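Local atomic coordinates of hydrazine synthase subunit alpha (Candidatus Kuenenia stuttgartiensis, PDB entry 5C2V), a protein that catalyses, within the hydrazine synthase complex, the condensation of hydroxylamine with ammonia to hydrazine, and carries two c-type hemes. Residues Thr234-Ile239 against Val316-Pro321; Met660-Asp663 against Pro667-Leu670; Glu675-Asp680 against Tyr685-Asn690. All blocks are in the same frame, centred on the assembly; numbering follows the deposited sequence.

Interaction 1 of 3, residues Thr234-Ile239 against Val316-Pro321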
ATOM      1  N   THR D 234       5.427 -28.757 -12.793  1.00 59.32           N
ATOM      2  CA  THR D 234       3.983 -28.575 -12.864  1.00 55.86           C
ATOM      3  C   THR D 234       3.331 -29.887 -13.294  1.00 74.14           C
ATOM      4  O   THR D 234       3.959 -30.694 -13.981  1.00 67.97           O
ATOM      5  CB  THR D 234       3.593 -27.455 -13.851  1.00 62.07           C
ATOM      6  OG1 THR D 234       3.850 -27.884 -15.194  1.00 61.18           O
ATOM      7  CG2 THR D 234       4.382 -26.186 -13.563  1.00 54.48           C
ATOM      8  N   PRO D 235       2.072 -30.110 -12.886  1.00 72.07           N
ATOM      9  CA  PRO D 235       1.365 -31.343 -13.254  1.00 67.06           C
ATOM     10  C   PRO D 235       1.178 -31.505 -14.765  1.00 58.55           C
ATOM     11  O   PRO D 235       1.005 -32.629 -15.238  1.00 86.09           O
ATOM     12  CB  PRO D 235       0.011 -31.192 -12.551  1.00 63.69           C
ATOM     13  CG  PRO D 235       0.278 -30.259 -11.417  1.00 54.55           C
ATOM     14  CD  PRO D 235       1.291 -29.291 -11.943  1.00 50.44           C
ATOM     15  N   ASP D 236       1.210 -30.400 -15.506  1.00 57.59           N
ATOM     16  CA  ASP D 236       1.084 -30.448 -16.962  1.00 57.28           C
ATOM     17  C   ASP D 236       2.439 -30.458 -17.677  1.00 49.09           C
ATOM     18  O   ASP D 236       2.495 -30.383 -18.904  1.00 71.93           O
ATOM     19  CB  ASP D 236       0.226 -29.285 -17.472  1.00 75.52           C
ATOM     20  CG  ASP D 236       0.510 -27.985 -16.752  1.00 60.67           C
ATOM     21  OD1 ASP D 236       1.692 -27.595 -16.655  1.00 55.28           O
ATOM     22  OD2 ASP D 236      -0.459 -27.350 -16.287  1.00 66.33           O
ATOM     23  N   GLY D 237       3.524 -30.552 -16.913  1.00 55.34           N
ATOM     24  CA  GLY D 237       4.849 -30.690 -17.497  1.00 50.30           C
ATOM     25  C   GLY D 237       5.646 -29.432 -17.796  1.00 64.57           C
ATOM     26  O   GLY D 237       6.445 -29.411 -18.733  1.00 38.89           O
ATOM     27  N   ASN D 238       5.429 -28.378 -17.015  1.00 69.92           N
ATOM     28  CA  ASN D 238       6.254 -27.177 -17.121  1.00 63.39           C
ATOM     29  C   ASN D 238       7.081 -26.945 -15.857  1.00 68.45           C
ATOM     30  O   ASN D 238       6.992 -27.712 -14.897  1.00 57.23           O
ATOM     31  CB  ASN D 238       5.384 -25.956 -17.416  1.00 64.00           C
ATOM     32  CG  ASN D 238       4.536 -26.135 -18.658  1.00 61.75           C
ATOM     33  OD1 ASN D 238       4.956 -25.795 -19.765  1.00 48.71           O
ATOM     34  ND2 ASN D 238       3.335 -26.674 -18.483  1.00 50.73           N
ATOM     35  N   ILE D 239       7.884 -25.884 -15.861  1.00 51.78           N
ATOM     36  CA  ILE D 239       8.771 -25.585 -14.740  1.00 61.14           C
ATOM     37  C   ILE D 239       8.206 -24.492 -13.835  1.00 62.57           C
ATOM     38  O   ILE D 239       8.022 -23.352 -14.263  1.00 53.99           O
ATOM     39  CB  ILE D 239      10.167 -25.150 -15.228  1.00 60.95           C
ATOM     40  CG1 ILE D 239      10.731 -26.170 -16.220  1.00 69.11           C
ATOM     41  CG2 ILE D 239      11.112 -24.963 -14.048  1.00 55.70           C
ATOM     42  CD1 ILE D 239      10.909 -27.557 -15.640  1.00 64.05           C
ATOM     43  N   VAL D 316      -1.930 -21.694  -2.508  1.00 72.16           N
ATOM     44  CA  VAL D 316      -2.943 -21.275  -3.476  1.00 73.02           C
ATOM     45  C   VAL D 316      -3.160 -22.387  -4.496  1.00 68.60           C
ATOM     46  O   VAL D 316      -2.198 -22.957  -5.003  1.00 75.15           O
ATOM     47  CB  VAL D 316      -2.557 -19.967  -4.209  1.00 66.26           C
ATOM     48  CG1 VAL D 316      -2.724 -18.764  -3.295  1.00 65.30           C
ATOM     49  CG2 VAL D 316      -1.133 -20.042  -4.746  1.00 64.77           C
ATOM     50  N   SER D 317      -4.420 -22.695  -4.791  1.00 68.53           N
ATOM     51  CA  SER D 317      -4.748 -23.795  -5.699  1.00 63.60           C
ATOM     52  C   SER D 317      -4.081 -23.621  -7.061  1.00 55.24           C
ATOM     53  O   SER D 317      -4.114 -22.538  -7.643  1.00 49.78           O
ATOM     54  CB  SER D 317      -6.262 -23.915  -5.876  1.00 56.98           C
ATOM     55  OG  SER D 317      -6.747 -22.946  -6.789  1.00 63.63           O
ATOM     56  N   TRP D 318      -3.470 -24.692  -7.557  1.00 65.20           N
ATOM     57  CA  TRP D 318      -2.791 -24.654  -8.847  1.00 57.44           C
ATOM     58  C   TRP D 318      -3.775 -24.445  -9.991  1.00 49.54           C
ATOM     59  O   TRP D 318      -3.478 -23.738 -10.955  1.00 44.13           O
ATOM     60  CB  TRP D 318      -1.996 -25.941  -9.077  1.00 52.75           C
ATOM     61  CG  TRP D 318      -1.732 -26.209 -10.526  1.00 59.00           C
ATOM     62  CD1 TRP D 318      -2.396 -27.089 -11.329  1.00 47.33           C
ATOM     63  CD2 TRP D 318      -0.746 -25.577 -11.352  1.00 57.86           C
ATOM     64  NE1 TRP D 318      -1.880 -27.051 -12.601  1.00 70.56           N
ATOM     65  CE2 TRP D 318      -0.866 -26.130 -12.641  1.00 48.09           C
ATOM     66  CE3 TRP D 318       0.228 -24.601 -11.124  1.00 51.27           C
ATOM     67  CZ2 TRP D 318      -0.049 -25.740 -13.699  1.00 49.64           C
ATOM     68  CZ3 TRP D 318       1.039 -24.215 -12.177  1.00 56.85           C
ATOM     69  CH2 TRP D 318       0.896 -24.783 -13.448  1.00 42.81           C
ATOM     70  N   ASP D 319      -4.946 -25.062  -9.877  1.00 55.91           N
ATOM     71  CA  ASP D 319      -5.966 -24.976 -10.915  1.00 68.39           C
ATOM     72  C   ASP D 319      -6.484 -23.549 -11.071  1.00 69.76           C
ATOM     73  O   ASP D 319      -6.636 -23.054 -12.189  1.00 67.41           O
ATOM     74  CB  ASP D 319      -7.124 -25.927 -10.607  1.00 60.50           C
ATOM     75  CG  ASP D 319      -6.696 -27.382 -10.602  1.00 62.09           C
ATOM     76  OD1 ASP D 319      -5.725 -27.719 -11.311  1.00 56.47           O
ATOM     77  OD2 ASP D 319      -7.332 -28.188  -9.891  1.00 67.76           O
ATOM     78  N   ALA D 320      -6.751 -22.892  -9.948  1.00 72.37           N
ATOM     79  CA  ALA D 320      -7.215 -21.509  -9.964  1.00 57.16           C
ATOM     80  C   ALA D 320      -6.438 -20.660  -8.963  1.00 62.72           C
ATOM     81  O   ALA D 320      -6.916 -20.400  -7.859  1.00 54.07           O
ATOM     82  CB  ALA D 320      -8.705 -21.447  -9.669  1.00 65.84           C
ATOM     83  N   PRO D 321      -5.230 -20.219  -9.351  1.00 47.33           N
ATOM     84  CA  PRO D 321      -4.369 -19.425  -8.469  1.00 60.99           C
ATOM     85  C   PRO D 321      -4.844 -17.983  -8.319  1.00 57.29           C
ATOM     86  O   PRO D 321      -4.327 -17.082  -8.981  1.00 55.99           O
ATOM     87  CB  PRO D 321      -3.010 -19.481  -9.168  1.00 60.30           C
ATOM     88  CG  PRO D 321      -3.340 -19.663 -10.602  1.00 53.71           C
ATOM     89  CD  PRO D 321      -4.583 -20.506 -10.643  1.00 50.99           C
TER
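Pro235 lies over one face of the Trp318 indole. Its CD is 4.0 Å from the centroid of the five-membered ring and only 18° off the ring normal, which identifies a CH-pi contact, while Pro235 CG is 4.0 Å from Trp318 NE1. Thr234 meets the far end of the same ring system: its CG2 comes obliquely to within 3.8 Å of Trp318 CH2. Asp236 approaches differently, with OD2 at the edge of the indole, near its plane and beside CZ2, and with the carboxylate turned 51° from the ring plane. With CG of Trp318 anti to the backbone N (chi1 157°), the indole is directed out toward the 234-239 turn.

Thr234-Gly237 is a type I beta turn, linking strands 228-233 and 239-245 of one blade of the six-bladed propeller. Trp318 follows strand 312-317 of the next four-stranded sheet, so the contact spans adjacent blades. Its indole also packs against Val261 and Ile272 of the first sheet and Ile291 of its own.

Further out, polar groups fix the turn. Asp236 OD1 accepts from Thr234 OG1 at 2.6 Å and from Asn238 ND2 at 2.6 Å; these donors reach it from opposite faces of the carboxylate plane. The backbone closes the turn through Gly237 N to Thr234 O, 3.0 Å, and Thr234 N bonds to Asn238 O at 2.8 Å. On the other segment, Ser317 OG accepts from Ala320 N in an ST motif, and Trp318 O receives Asn250 ND2 of the beta subunit.

Interaction 2 of 3, residues Met660-Asp663 against Pro667-Leu670. With HEC (heme c), chain B.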
ATOM      1  N   MET D 660      22.552  29.453 -18.764  1.00 43.57           N
ATOM      2  CA  MET D 660      22.679  30.906 -18.794  1.00 54.05           C
ATOM      3  C   MET D 660      21.691  31.600 -17.847  1.00 73.49           C
ATOM      4  O   MET D 660      22.083  32.481 -17.080  1.00 66.03           O
ATOM      5  CB  MET D 660      22.504  31.429 -20.227  1.00 77.13           C
ATOM      6  CG  MET D 660      21.175  31.085 -20.887  1.00 79.08           C
ATOM      7  SD  MET D 660      21.098  31.561 -22.624  1.00121.83           S
ATOM      8  CE  MET D 660      22.299  30.437 -23.333  1.00 83.83           C
ATOM      9  N   CYS D 661      20.420  31.212 -17.898  1.00 54.72           N
ATOM     10  CA  CYS D 661      19.413  31.819 -17.034  1.00 52.27           C
ATOM     11  C   CYS D 661      19.156  31.030 -15.754  1.00 64.02           C
ATOM     12  O   CYS D 661      18.438  31.500 -14.871  1.00 53.94           O
ATOM     13  CB  CYS D 661      18.095  31.991 -17.791  1.00 35.45           C
ATOM     14  SG  CYS D 661      18.161  33.122 -19.195  1.00 62.29           S
ATOM     15  N   HIS D 662      19.740  29.843 -15.641  1.00 54.71           N
ATOM     16  CA  HIS D 662      19.537  29.055 -14.433  1.00 60.76           C
ATOM     17  C   HIS D 662      20.822  28.908 -13.632  1.00 66.74           C
ATOM     18  O   HIS D 662      21.732  28.162 -13.997  1.00 77.08           O
ATOM     19  CB  HIS D 662      18.955  27.682 -14.778  1.00 48.19           C
ATOM     20  CG  HIS D 662      17.525  27.731 -15.215  1.00 60.34           C
ATOM     21  ND1 HIS D 662      16.482  27.358 -14.395  1.00 54.96           N
ATOM     22  CD2 HIS D 662      16.963  28.120 -16.384  1.00 61.35           C
ATOM     23  CE1 HIS D 662      15.339  27.512 -15.043  1.00 56.87           C
ATOM     24  NE2 HIS D 662      15.605  27.972 -16.250  1.00 46.15           N
ATOM     25  N   ASP D 663      20.858  29.631 -12.521  1.00 64.16           N
ATOM     26  CA  ASP D 663      21.947  29.584 -11.560  1.00 59.41           C
ATOM     27  C   ASP D 663      21.311  29.397 -10.192  1.00 66.15           C
ATOM     28  O   ASP D 663      20.114  29.121 -10.104  1.00 54.58           O
ATOM     29  CB  ASP D 663      22.803  30.853 -11.617  1.00 59.76           C
ATOM     30  CG  ASP D 663      22.015  32.109 -11.299  1.00 71.66           C
ATOM     31  OD1 ASP D 663      20.782  32.110 -11.494  1.00 70.05           O
ATOM     32  OD2 ASP D 663      22.634  33.101 -10.860  1.00 77.82           O
ATOM     33  N   PRO D 667      16.003  28.595  -9.665  1.00 62.73           N
ATOM     34  CA  PRO D 667      15.803  27.141  -9.697  1.00 49.22           C
ATOM     35  C   PRO D 667      15.029  26.674 -10.930  1.00 61.70           C
ATOM     36  O   PRO D 667      14.164  27.404 -11.414  1.00 60.70           O
ATOM     37  CB  PRO D 667      15.002  26.869  -8.418  1.00 54.94           C
ATOM     38  CG  PRO D 667      14.333  28.162  -8.110  1.00 64.68           C
ATOM     39  CD  PRO D 667      15.315  29.216  -8.520  1.00 56.93           C
ATOM     40  N   PRO D 668      15.347  25.472 -11.441  1.00 61.63           N
ATOM     41  CA  PRO D 668      16.404  24.590 -10.933  1.00 45.36           C
ATOM     42  C   PRO D 668      17.790  25.081 -11.342  1.00 56.28           C
ATOM     43  O   PRO D 668      17.900  25.816 -12.322  1.00 46.52           O
ATOM     44  CB  PRO D 668      16.081  23.248 -11.589  1.00 47.84           C
ATOM     45  CG  PRO D 668      15.444  23.627 -12.879  1.00 57.17           C
ATOM     46  CD  PRO D 668      14.652  24.880 -12.599  1.00 52.34           C
ATOM     47  N   ASN D 669      18.829  24.682 -10.614  1.00 49.60           N
ATOM     48  CA  ASN D 669      20.162  25.183 -10.912  1.00 49.56           C
ATOM     49  C   ASN D 669      20.861  24.245 -11.884  1.00 55.90           C
ATOM     50  O   ASN D 669      21.271  23.140 -11.524  1.00 54.74           O
ATOM     51  CB  ASN D 669      20.972  25.334  -9.620  1.00 51.71           C
ATOM     52  CG  ASN D 669      22.358  25.901  -9.858  1.00 49.76           C
ATOM     53  OD1 ASN D 669      22.640  26.469 -10.913  1.00 61.86           O
ATOM     54  ND2 ASN D 669      23.232  25.755  -8.869  1.00 55.79           N
ATOM     55  N   LEU D 670      20.989  24.704 -13.124  1.00 49.95           N
ATOM     56  CA  LEU D 670      21.525  23.892 -14.209  1.00 63.58           C
ATOM     57  C   LEU D 670      22.987  24.196 -14.531  1.00 62.39           C
ATOM     58  O   LEU D 670      23.569  23.588 -15.428  1.00 72.69           O
ATOM     59  CB  LEU D 670      20.655  24.063 -15.454  1.00 57.21           C
ATOM     60  CG  LEU D 670      19.177  23.752 -15.199  1.00 36.86           C
ATOM     61  CD1 LEU D 670      18.345  23.911 -16.460  1.00 46.09           C
ATOM     62  CD2 LEU D 670      19.015  22.353 -14.617  1.00 40.79           C
TER
HETATM   63 FE   HEC B 906      13.921  28.128 -17.520  1.00 45.26          FE
HETATM   64  CHA HEC B 906      11.528  28.492 -15.087  1.00 38.26           C
HETATM   65  CHB HEC B 906      13.736  24.715 -17.208  1.00 52.26           C
HETATM   66  CHC HEC B 906      16.247  27.743 -20.052  1.00 58.54           C
HETATM   67  CHD HEC B 906      14.339  31.536 -17.711  1.00 54.04           C
HETATM   68  NA  HEC B 906      12.866  26.844 -16.338  1.00 37.90           N
HETATM   69  C1A HEC B 906      11.870  27.207 -15.450  1.00 51.49           C
HETATM   70  C2A HEC B 906      11.244  25.993 -14.966  1.00 42.97           C
HETATM   71  C3A HEC B 906      11.849  24.952 -15.547  1.00 51.66           C
HETATM   72  C4A HEC B 906      12.884  25.464 -16.424  1.00 45.98           C
HETATM   73  CMA HEC B 906      11.504  23.464 -15.325  1.00 41.19           C
HETATM   74  CAA HEC B 906      10.079  25.917 -13.955  1.00 42.64           C
HETATM   75  CBA HEC B 906      10.633  25.877 -12.534  1.00 49.45           C
HETATM   76  CGA HEC B 906       9.506  25.655 -11.559  1.00 53.98           C
HETATM   77  O1A HEC B 906       9.765  25.128 -10.446  1.00 43.41           O
HETATM   78  O2A HEC B 906       8.343  25.994 -11.899  1.00 36.17           O
HETATM   79  NB  HEC B 906      14.867  26.528 -18.418  1.00 56.47           N
HETATM   80  C1B HEC B 906      14.548  25.200 -18.211  1.00 49.25           C
HETATM   81  C2B HEC B 906      15.215  24.417 -19.234  1.00 37.24           C
HETATM   82  C3B HEC B 906      15.914  25.253 -20.010  1.00 54.66           C
HETATM   83  C4B HEC B 906      15.702  26.597 -19.518  1.00 47.67           C
HETATM   84  CMB HEC B 906      15.141  22.880 -19.373  1.00 43.07           C
HETATM   85  CAB HEC B 906      16.784  24.889 -21.235  1.00 45.85           C
HETATM   86  CBB HEC B 906      15.883  24.471 -22.418  1.00 42.55           C
HETATM   87  NC  HEC B 906      15.073  29.397 -18.669  1.00 46.65           N
HETATM   88  C1C HEC B 906      15.972  29.030 -19.652  1.00 58.57           C
HETATM   89  C2C HEC B 906      16.482  30.234 -20.274  1.00 57.82           C
HETATM   90  C3C HEC B 906      16.052  31.275 -19.549  1.00 56.31           C
HETATM   91  C4C HEC B 906      15.093  30.775 -18.578  1.00 54.58           C
HETATM   92  CMC HEC B 906      17.632  30.248 -21.306  1.00 46.59           C
HETATM   93  CAC HEC B 906      16.395  32.767 -19.781  1.00 37.12           C
HETATM   94  CBC HEC B 906      15.852  33.258 -21.142  1.00 37.74           C
HETATM   95  ND  HEC B 906      13.064  29.767 -16.528  1.00 55.49           N
HETATM   96  C1D HEC B 906      13.385  31.092 -16.817  1.00 48.97           C
HETATM   97  C2D HEC B 906      12.547  31.953 -16.016  1.00 57.95           C
HETATM   98  C3D HEC B 906      11.648  31.022 -15.191  1.00 62.10           C
HETATM   99  C4D HEC B 906      12.050  29.676 -15.572  1.00 46.65           C
HETATM  100  CMD HEC B 906      12.547  33.498 -16.004  1.00 46.49           C
HETATM  101  CAD HEC B 906      10.584  31.501 -14.167  1.00 40.26           C
HETATM  102  CBD HEC B 906       9.296  30.678 -14.142  1.00 41.71           C
HETATM  103  CGD HEC B 906       8.658  30.580 -15.504  1.00 57.04           C
HETATM  104  O1D HEC B 906       7.861  29.630 -15.716  1.00 40.56           O
HETATM  105  O2D HEC B 906       8.938  31.442 -16.376  1.00 74.10           O
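His662 and Pro668 make the tight part of this contact. His662 CG lies beside the backbone N, anti to the carbonyl carbon (chi1 -72°), a setting in which the ring has NE2 at the iron and ND1 at Pro668 O. His662 ND1 donates to Pro668 O over 2.9 Å; the acceptor lies 16° out of the imidazole plane, and ND1 sits in the carbonyl plane. The bond bends at the hydrogen (138°), yet together with the coordination of His662 NE2 to the heme iron at 2.1 Å it holds both ring nitrogens and so limits rotation of the imidazole. Leu670 runs alongside, its CD1 4.1 Å above one face of the His662 ring, toward the rim. Pro668, preceded by a cis peptide bond, brings its CD to 3.6 Å from His662 ND1.

The Asp663 end is looser. Asp663, partly exposed, turns its side chain away from 667-670 at the CB; the Asn669 amide oxygen meets its CA, with no hydrogen bond across the segments here. Pro667, partly exposed, is touched by Arg291 of the neighbouring beta subunit.

Cys661 SG is bonded to heme CAC, and His745 supplies the second axial ligand from elsewhere in the chain. Cys658, Cys661 and His662 belong to the CXXCH heme-binding motif; a histidine ligand whose ND1 is held by a proline carbonyl is a familiar feature of cytochrome c folds.

Interaction 3 of 3, residues Glu675-Asp680 against Tyr685-Asn690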
ATOM      1  N   GLU D 675      30.977  19.229 -13.358  1.00 58.44           N
ATOM      2  CA  GLU D 675      31.670  19.160 -12.076  1.00 57.95           C
ATOM      3  C   GLU D 675      30.812  18.464 -11.023  1.00 57.33           C
ATOM      4  O   GLU D 675      29.647  18.810 -10.827  1.00 54.14           O
ATOM      5  CB  GLU D 675      32.062  20.558 -11.595  1.00 58.95           C
ATOM      6  CG  GLU D 675      32.898  20.554 -10.323  1.00 57.91           C
ATOM      7  CD  GLU D 675      33.435  21.926  -9.970  1.00 73.79           C
ATOM      8  OE1 GLU D 675      33.049  22.909 -10.637  1.00 77.48           O
ATOM      9  OE2 GLU D 675      34.247  22.021  -9.026  1.00 77.99           O
ATOM     10  N   LEU D 676      31.400  17.479 -10.354  1.00 50.39           N
ATOM     11  CA  LEU D 676      30.679  16.670  -9.379  1.00 40.45           C
ATOM     12  C   LEU D 676      30.341  17.462  -8.121  1.00 66.68           C
ATOM     13  O   LEU D 676      31.125  18.297  -7.669  1.00 70.11           O
ATOM     14  CB  LEU D 676      31.494  15.426  -9.009  1.00 49.14           C
ATOM     15  CG  LEU D 676      31.386  14.190  -9.910  1.00 65.74           C
ATOM     16  CD1 LEU D 676      31.854  14.475 -11.332  1.00 61.47           C
ATOM     17  CD2 LEU D 676      32.173  13.035  -9.311  1.00 65.07           C
ATOM     18  N   VAL D 677      29.166  17.191  -7.561  1.00 55.84           N
ATOM     19  CA  VAL D 677      28.726  17.847  -6.337  1.00 46.77           C
ATOM     20  C   VAL D 677      28.700  16.856  -5.179  1.00 43.73           C
ATOM     21  O   VAL D 677      28.031  15.826  -5.248  1.00 61.69           O
ATOM     22  CB  VAL D 677      27.328  18.474  -6.502  1.00 48.94           C
ATOM     23  CG1 VAL D 677      26.862  19.084  -5.189  1.00 50.02           C
ATOM     24  CG2 VAL D 677      27.341  19.518  -7.607  1.00 45.16           C
ATOM     25  N   SER D 678      29.433  17.171  -4.117  1.00 50.53           N
ATOM     26  CA  SER D 678      29.486  16.302  -2.949  1.00 49.26           C
ATOM     27  C   SER D 678      28.224  16.438  -2.103  1.00 48.25           C
ATOM     28  O   SER D 678      27.874  17.533  -1.662  1.00 49.44           O
ATOM     29  CB  SER D 678      30.723  16.613  -2.104  1.00 49.00           C
ATOM     30  OG  SER D 678      30.803  15.748  -0.983  1.00 64.34           O
ATOM     31  N   VAL D 679      27.543  15.318  -1.885  1.00 44.99           N
ATOM     32  CA  VAL D 679      26.342  15.295  -1.060  1.00 38.40           C
ATOM     33  C   VAL D 679      26.471  14.228   0.021  1.00 46.93           C
ATOM     34  O   VAL D 679      26.569  13.039  -0.285  1.00 58.46           O
ATOM     35  CB  VAL D 679      25.078  15.025  -1.898  1.00 46.81           C
ATOM     36  CG1 VAL D 679      23.852  14.943  -1.000  1.00 23.91           C
ATOM     37  CG2 VAL D 679      24.902  16.103  -2.961  1.00 37.37           C
ATOM     38  N   ASP D 680      26.470  14.667   1.278  1.00 58.14           N
ATOM     39  CA  ASP D 680      26.662  13.783   2.428  1.00 52.89           C
ATOM     40  C   ASP D 680      27.957  12.982   2.315  1.00 54.45           C
ATOM     41  O   ASP D 680      28.003  11.802   2.664  1.00 64.54           O
ATOM     42  CB  ASP D 680      25.468  12.834   2.589  1.00 53.20           C
ATOM     43  CG  ASP D 680      24.233  13.537   3.119  1.00 80.82           C
ATOM     44  OD1 ASP D 680      23.957  13.420   4.332  1.00 91.93           O
ATOM     45  OD2 ASP D 680      23.539  14.206   2.324  1.00 73.88           O
ATOM     46  N   TYR D 685      27.208  12.889  -9.063  1.00 51.84           N
ATOM     47  CA  TYR D 685      26.652  13.577 -10.219  1.00 52.08           C
ATOM     48  C   TYR D 685      26.920  15.076 -10.193  1.00 47.71           C
ATOM     49  O   TYR D 685      27.479  15.600  -9.231  1.00 61.66           O
ATOM     50  CB  TYR D 685      25.144  13.336 -10.288  1.00 52.46           C
ATOM     51  CG  TYR D 685      24.749  11.961  -9.822  1.00 53.53           C
ATOM     52  CD1 TYR D 685      24.951  10.865 -10.640  1.00 55.11           C
ATOM     53  CD2 TYR D 685      24.142  11.758  -8.584  1.00 46.85           C
ATOM     54  CE1 TYR D 685      24.596   9.604 -10.238  1.00 65.63           C
ATOM     55  CE2 TYR D 685      23.776  10.493  -8.176  1.00 59.70           C
ATOM     56  CZ  TYR D 685      24.007   9.422  -9.009  1.00 63.86           C
ATOM     57  OH  TYR D 685      23.645   8.159  -8.612  1.00 80.95           O
ATOM     58  N   SER D 686      26.492  15.763 -11.246  1.00 39.84           N
ATOM     59  CA  SER D 686      26.703  17.199 -11.360  1.00 51.24           C
ATOM     60  C   SER D 686      25.574  17.982 -10.697  1.00 56.11           C
ATOM     61  O   SER D 686      24.680  17.404 -10.077  1.00 42.38           O
ATOM     62  CB  SER D 686      26.833  17.608 -12.829  1.00 50.55           C
ATOM     63  OG  SER D 686      25.663  17.285 -13.559  1.00 53.49           O
ATOM     64  N   ARG D 687      25.624  19.303 -10.836  1.00 45.70           N
ATOM     65  CA  ARG D 687      24.621  20.180 -10.244  1.00 46.52           C
ATOM     66  C   ARG D 687      23.263  20.024 -10.922  1.00 54.79           C
ATOM     67  O   ARG D 687      22.229  19.957 -10.254  1.00 41.86           O
ATOM     68  CB  ARG D 687      25.081  21.638 -10.319  1.00 55.20           C
ATOM     69  CG  ARG D 687      24.041  22.644  -9.853  1.00 57.84           C
ATOM     70  CD  ARG D 687      23.622  22.374  -8.418  1.00 53.86           C
ATOM     71  NE  ARG D 687      24.733  22.533  -7.486  1.00 55.90           N
ATOM     72  CZ  ARG D 687      24.700  22.146  -6.215  1.00 59.51           C
ATOM     73  NH1 ARG D 687      23.610  21.572  -5.724  1.00 33.58           N
ATOM     74  NH2 ARG D 687      25.756  22.331  -5.436  1.00 53.67           N
ATOM     75  N   ALA D 688      23.272  19.968 -12.251  1.00 52.30           N
ATOM     76  CA  ALA D 688      22.040  19.869 -13.026  1.00 43.22           C
ATOM     77  C   ALA D 688      21.290  18.573 -12.731  1.00 43.67           C
ATOM     78  O   ALA D 688      20.065  18.573 -12.595  1.00 57.11           O
ATOM     79  CB  ALA D 688      22.343  19.979 -14.512  1.00 49.10           C
ATOM     80  N   TYR D 689      22.029  17.473 -12.625  1.00 43.86           N
ATOM     81  CA  TYR D 689      21.423  16.177 -12.343  1.00 47.66           C
ATOM     82  C   TYR D 689      20.818  16.153 -10.945  1.00 39.62           C
ATOM     83  O   TYR D 689      19.703  15.671 -10.751  1.00 50.19           O
ATOM     84  CB  TYR D 689      22.449  15.051 -12.491  1.00 41.50           C
ATOM     85  CG  TYR D 689      21.845  13.667 -12.401  1.00 39.52           C
ATOM     86  CD1 TYR D 689      21.775  12.991 -11.189  1.00 43.64           C
ATOM     87  CD2 TYR D 689      21.339  13.036 -13.531  1.00 47.79           C
ATOM     88  CE1 TYR D 689      21.221  11.727 -11.103  1.00 38.80           C
ATOM     89  CE2 TYR D 689      20.784  11.772 -13.456  1.00 41.80           C
ATOM     90  CZ  TYR D 689      20.727  11.123 -12.241  1.00 42.69           C
ATOM     91  OH  TYR D 689      20.174   9.865 -12.164  1.00 40.42           O
ATOM     92  N   ASN D 690      21.564  16.670  -9.972  1.00 56.94           N
ATOM     93  CA  ASN D 690      21.077  16.756  -8.600  1.00 45.71           C
ATOM     94  C   ASN D 690      19.828  17.621  -8.501  1.00 45.47           C
ATOM     95  O   ASN D 690      18.906  17.315  -7.743  1.00 45.19           O
ATOM     96  CB  ASN D 690      22.165  17.306  -7.675  1.00 30.02           C
ATOM     97  CG  ASN D 690      23.206  16.264  -7.315  1.00 44.52           C
ATOM     98  OD1 ASN D 690      22.981  15.418  -6.449  1.00 41.33           O
ATOM     99  ND2 ASN D 690      24.358  16.325  -7.974  1.00 49.88           N
TER
HETATM  100  O   HOH W   1      28.003  20.442 -11.774  1.00 60.77           O
HETATM  101  O   HOH W   2      26.408  13.755  -6.414  1.00 50.15           O
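Two successive bends in Arg687 (chi2 58°, chi3 63°) fold its guanidinium back across Val677, whose CG1 stands anti to the backbone N and whose CG2 lies beside that N. Both methyls meet the guanidinium: Val677 CG1 is 3.4 Å from Arg687 NH2, and Val677 CG2 lies 3.7 Å above the guanidinium plane, displaced toward the rim.

The setting is a small, weakly bonded antiparallel hairpin, 678-679 with 682-683, leading into helix 687-692, with Ser686 at the N-cap position. Beyond the paired strands the antiparallel course persists. Val677 N donates to Tyr685 O (2.9 Å, 163°), and the reciprocal link is made through a water that gives to Val677 O and accepts from Tyr685 N, 2.9 Å on each side. A pair of CA-H...O contacts continues the pattern, from Leu676 CA to Tyr685 O and from Ser686 CA to Glu675 O.

At the helix start, Arg687 N donates to a second water, which lies between it and Glu675 O and so spans the segments. Ser686 OG is bonded to Gln651 of helix 646-657, tying this corner to a neighbouring helix. Asn690, one turn on, offers the valines a flank: its ND2 is 4.0 Å from Val677 CB, and OD1, also bonded to His485, is as close to Val679 CG2. The Tyr685 ring makes an edge-to-face pair with Trp767, while Tyr689 CE1 sits 3.7 Å above the plane of the Tyr685 ring, over its centre.

Overall arrangement
Along the chain the three contacts come in series, each closing before the next opens. Interaction 1 joins two adjacent blades of the N-terminal propeller, on the opposite side of the chain's centre from the other two; its centre is about 57 Å from that of interaction 2 and about 50 Å from that of interaction 3. The latter pair lies in the C-terminal, cytochrome c-like part of the chain, which carries the bis-histidine heme, with centres about 14 Å apart. They touch directly: Asn669 O meets Arg687 CG at 3.3 Å, and Leu670 packs on Ala688 of helix 687-692. The heme-ligand loop of interaction 2 therefore rests on the helix that interaction 3 starts, far from the propeller.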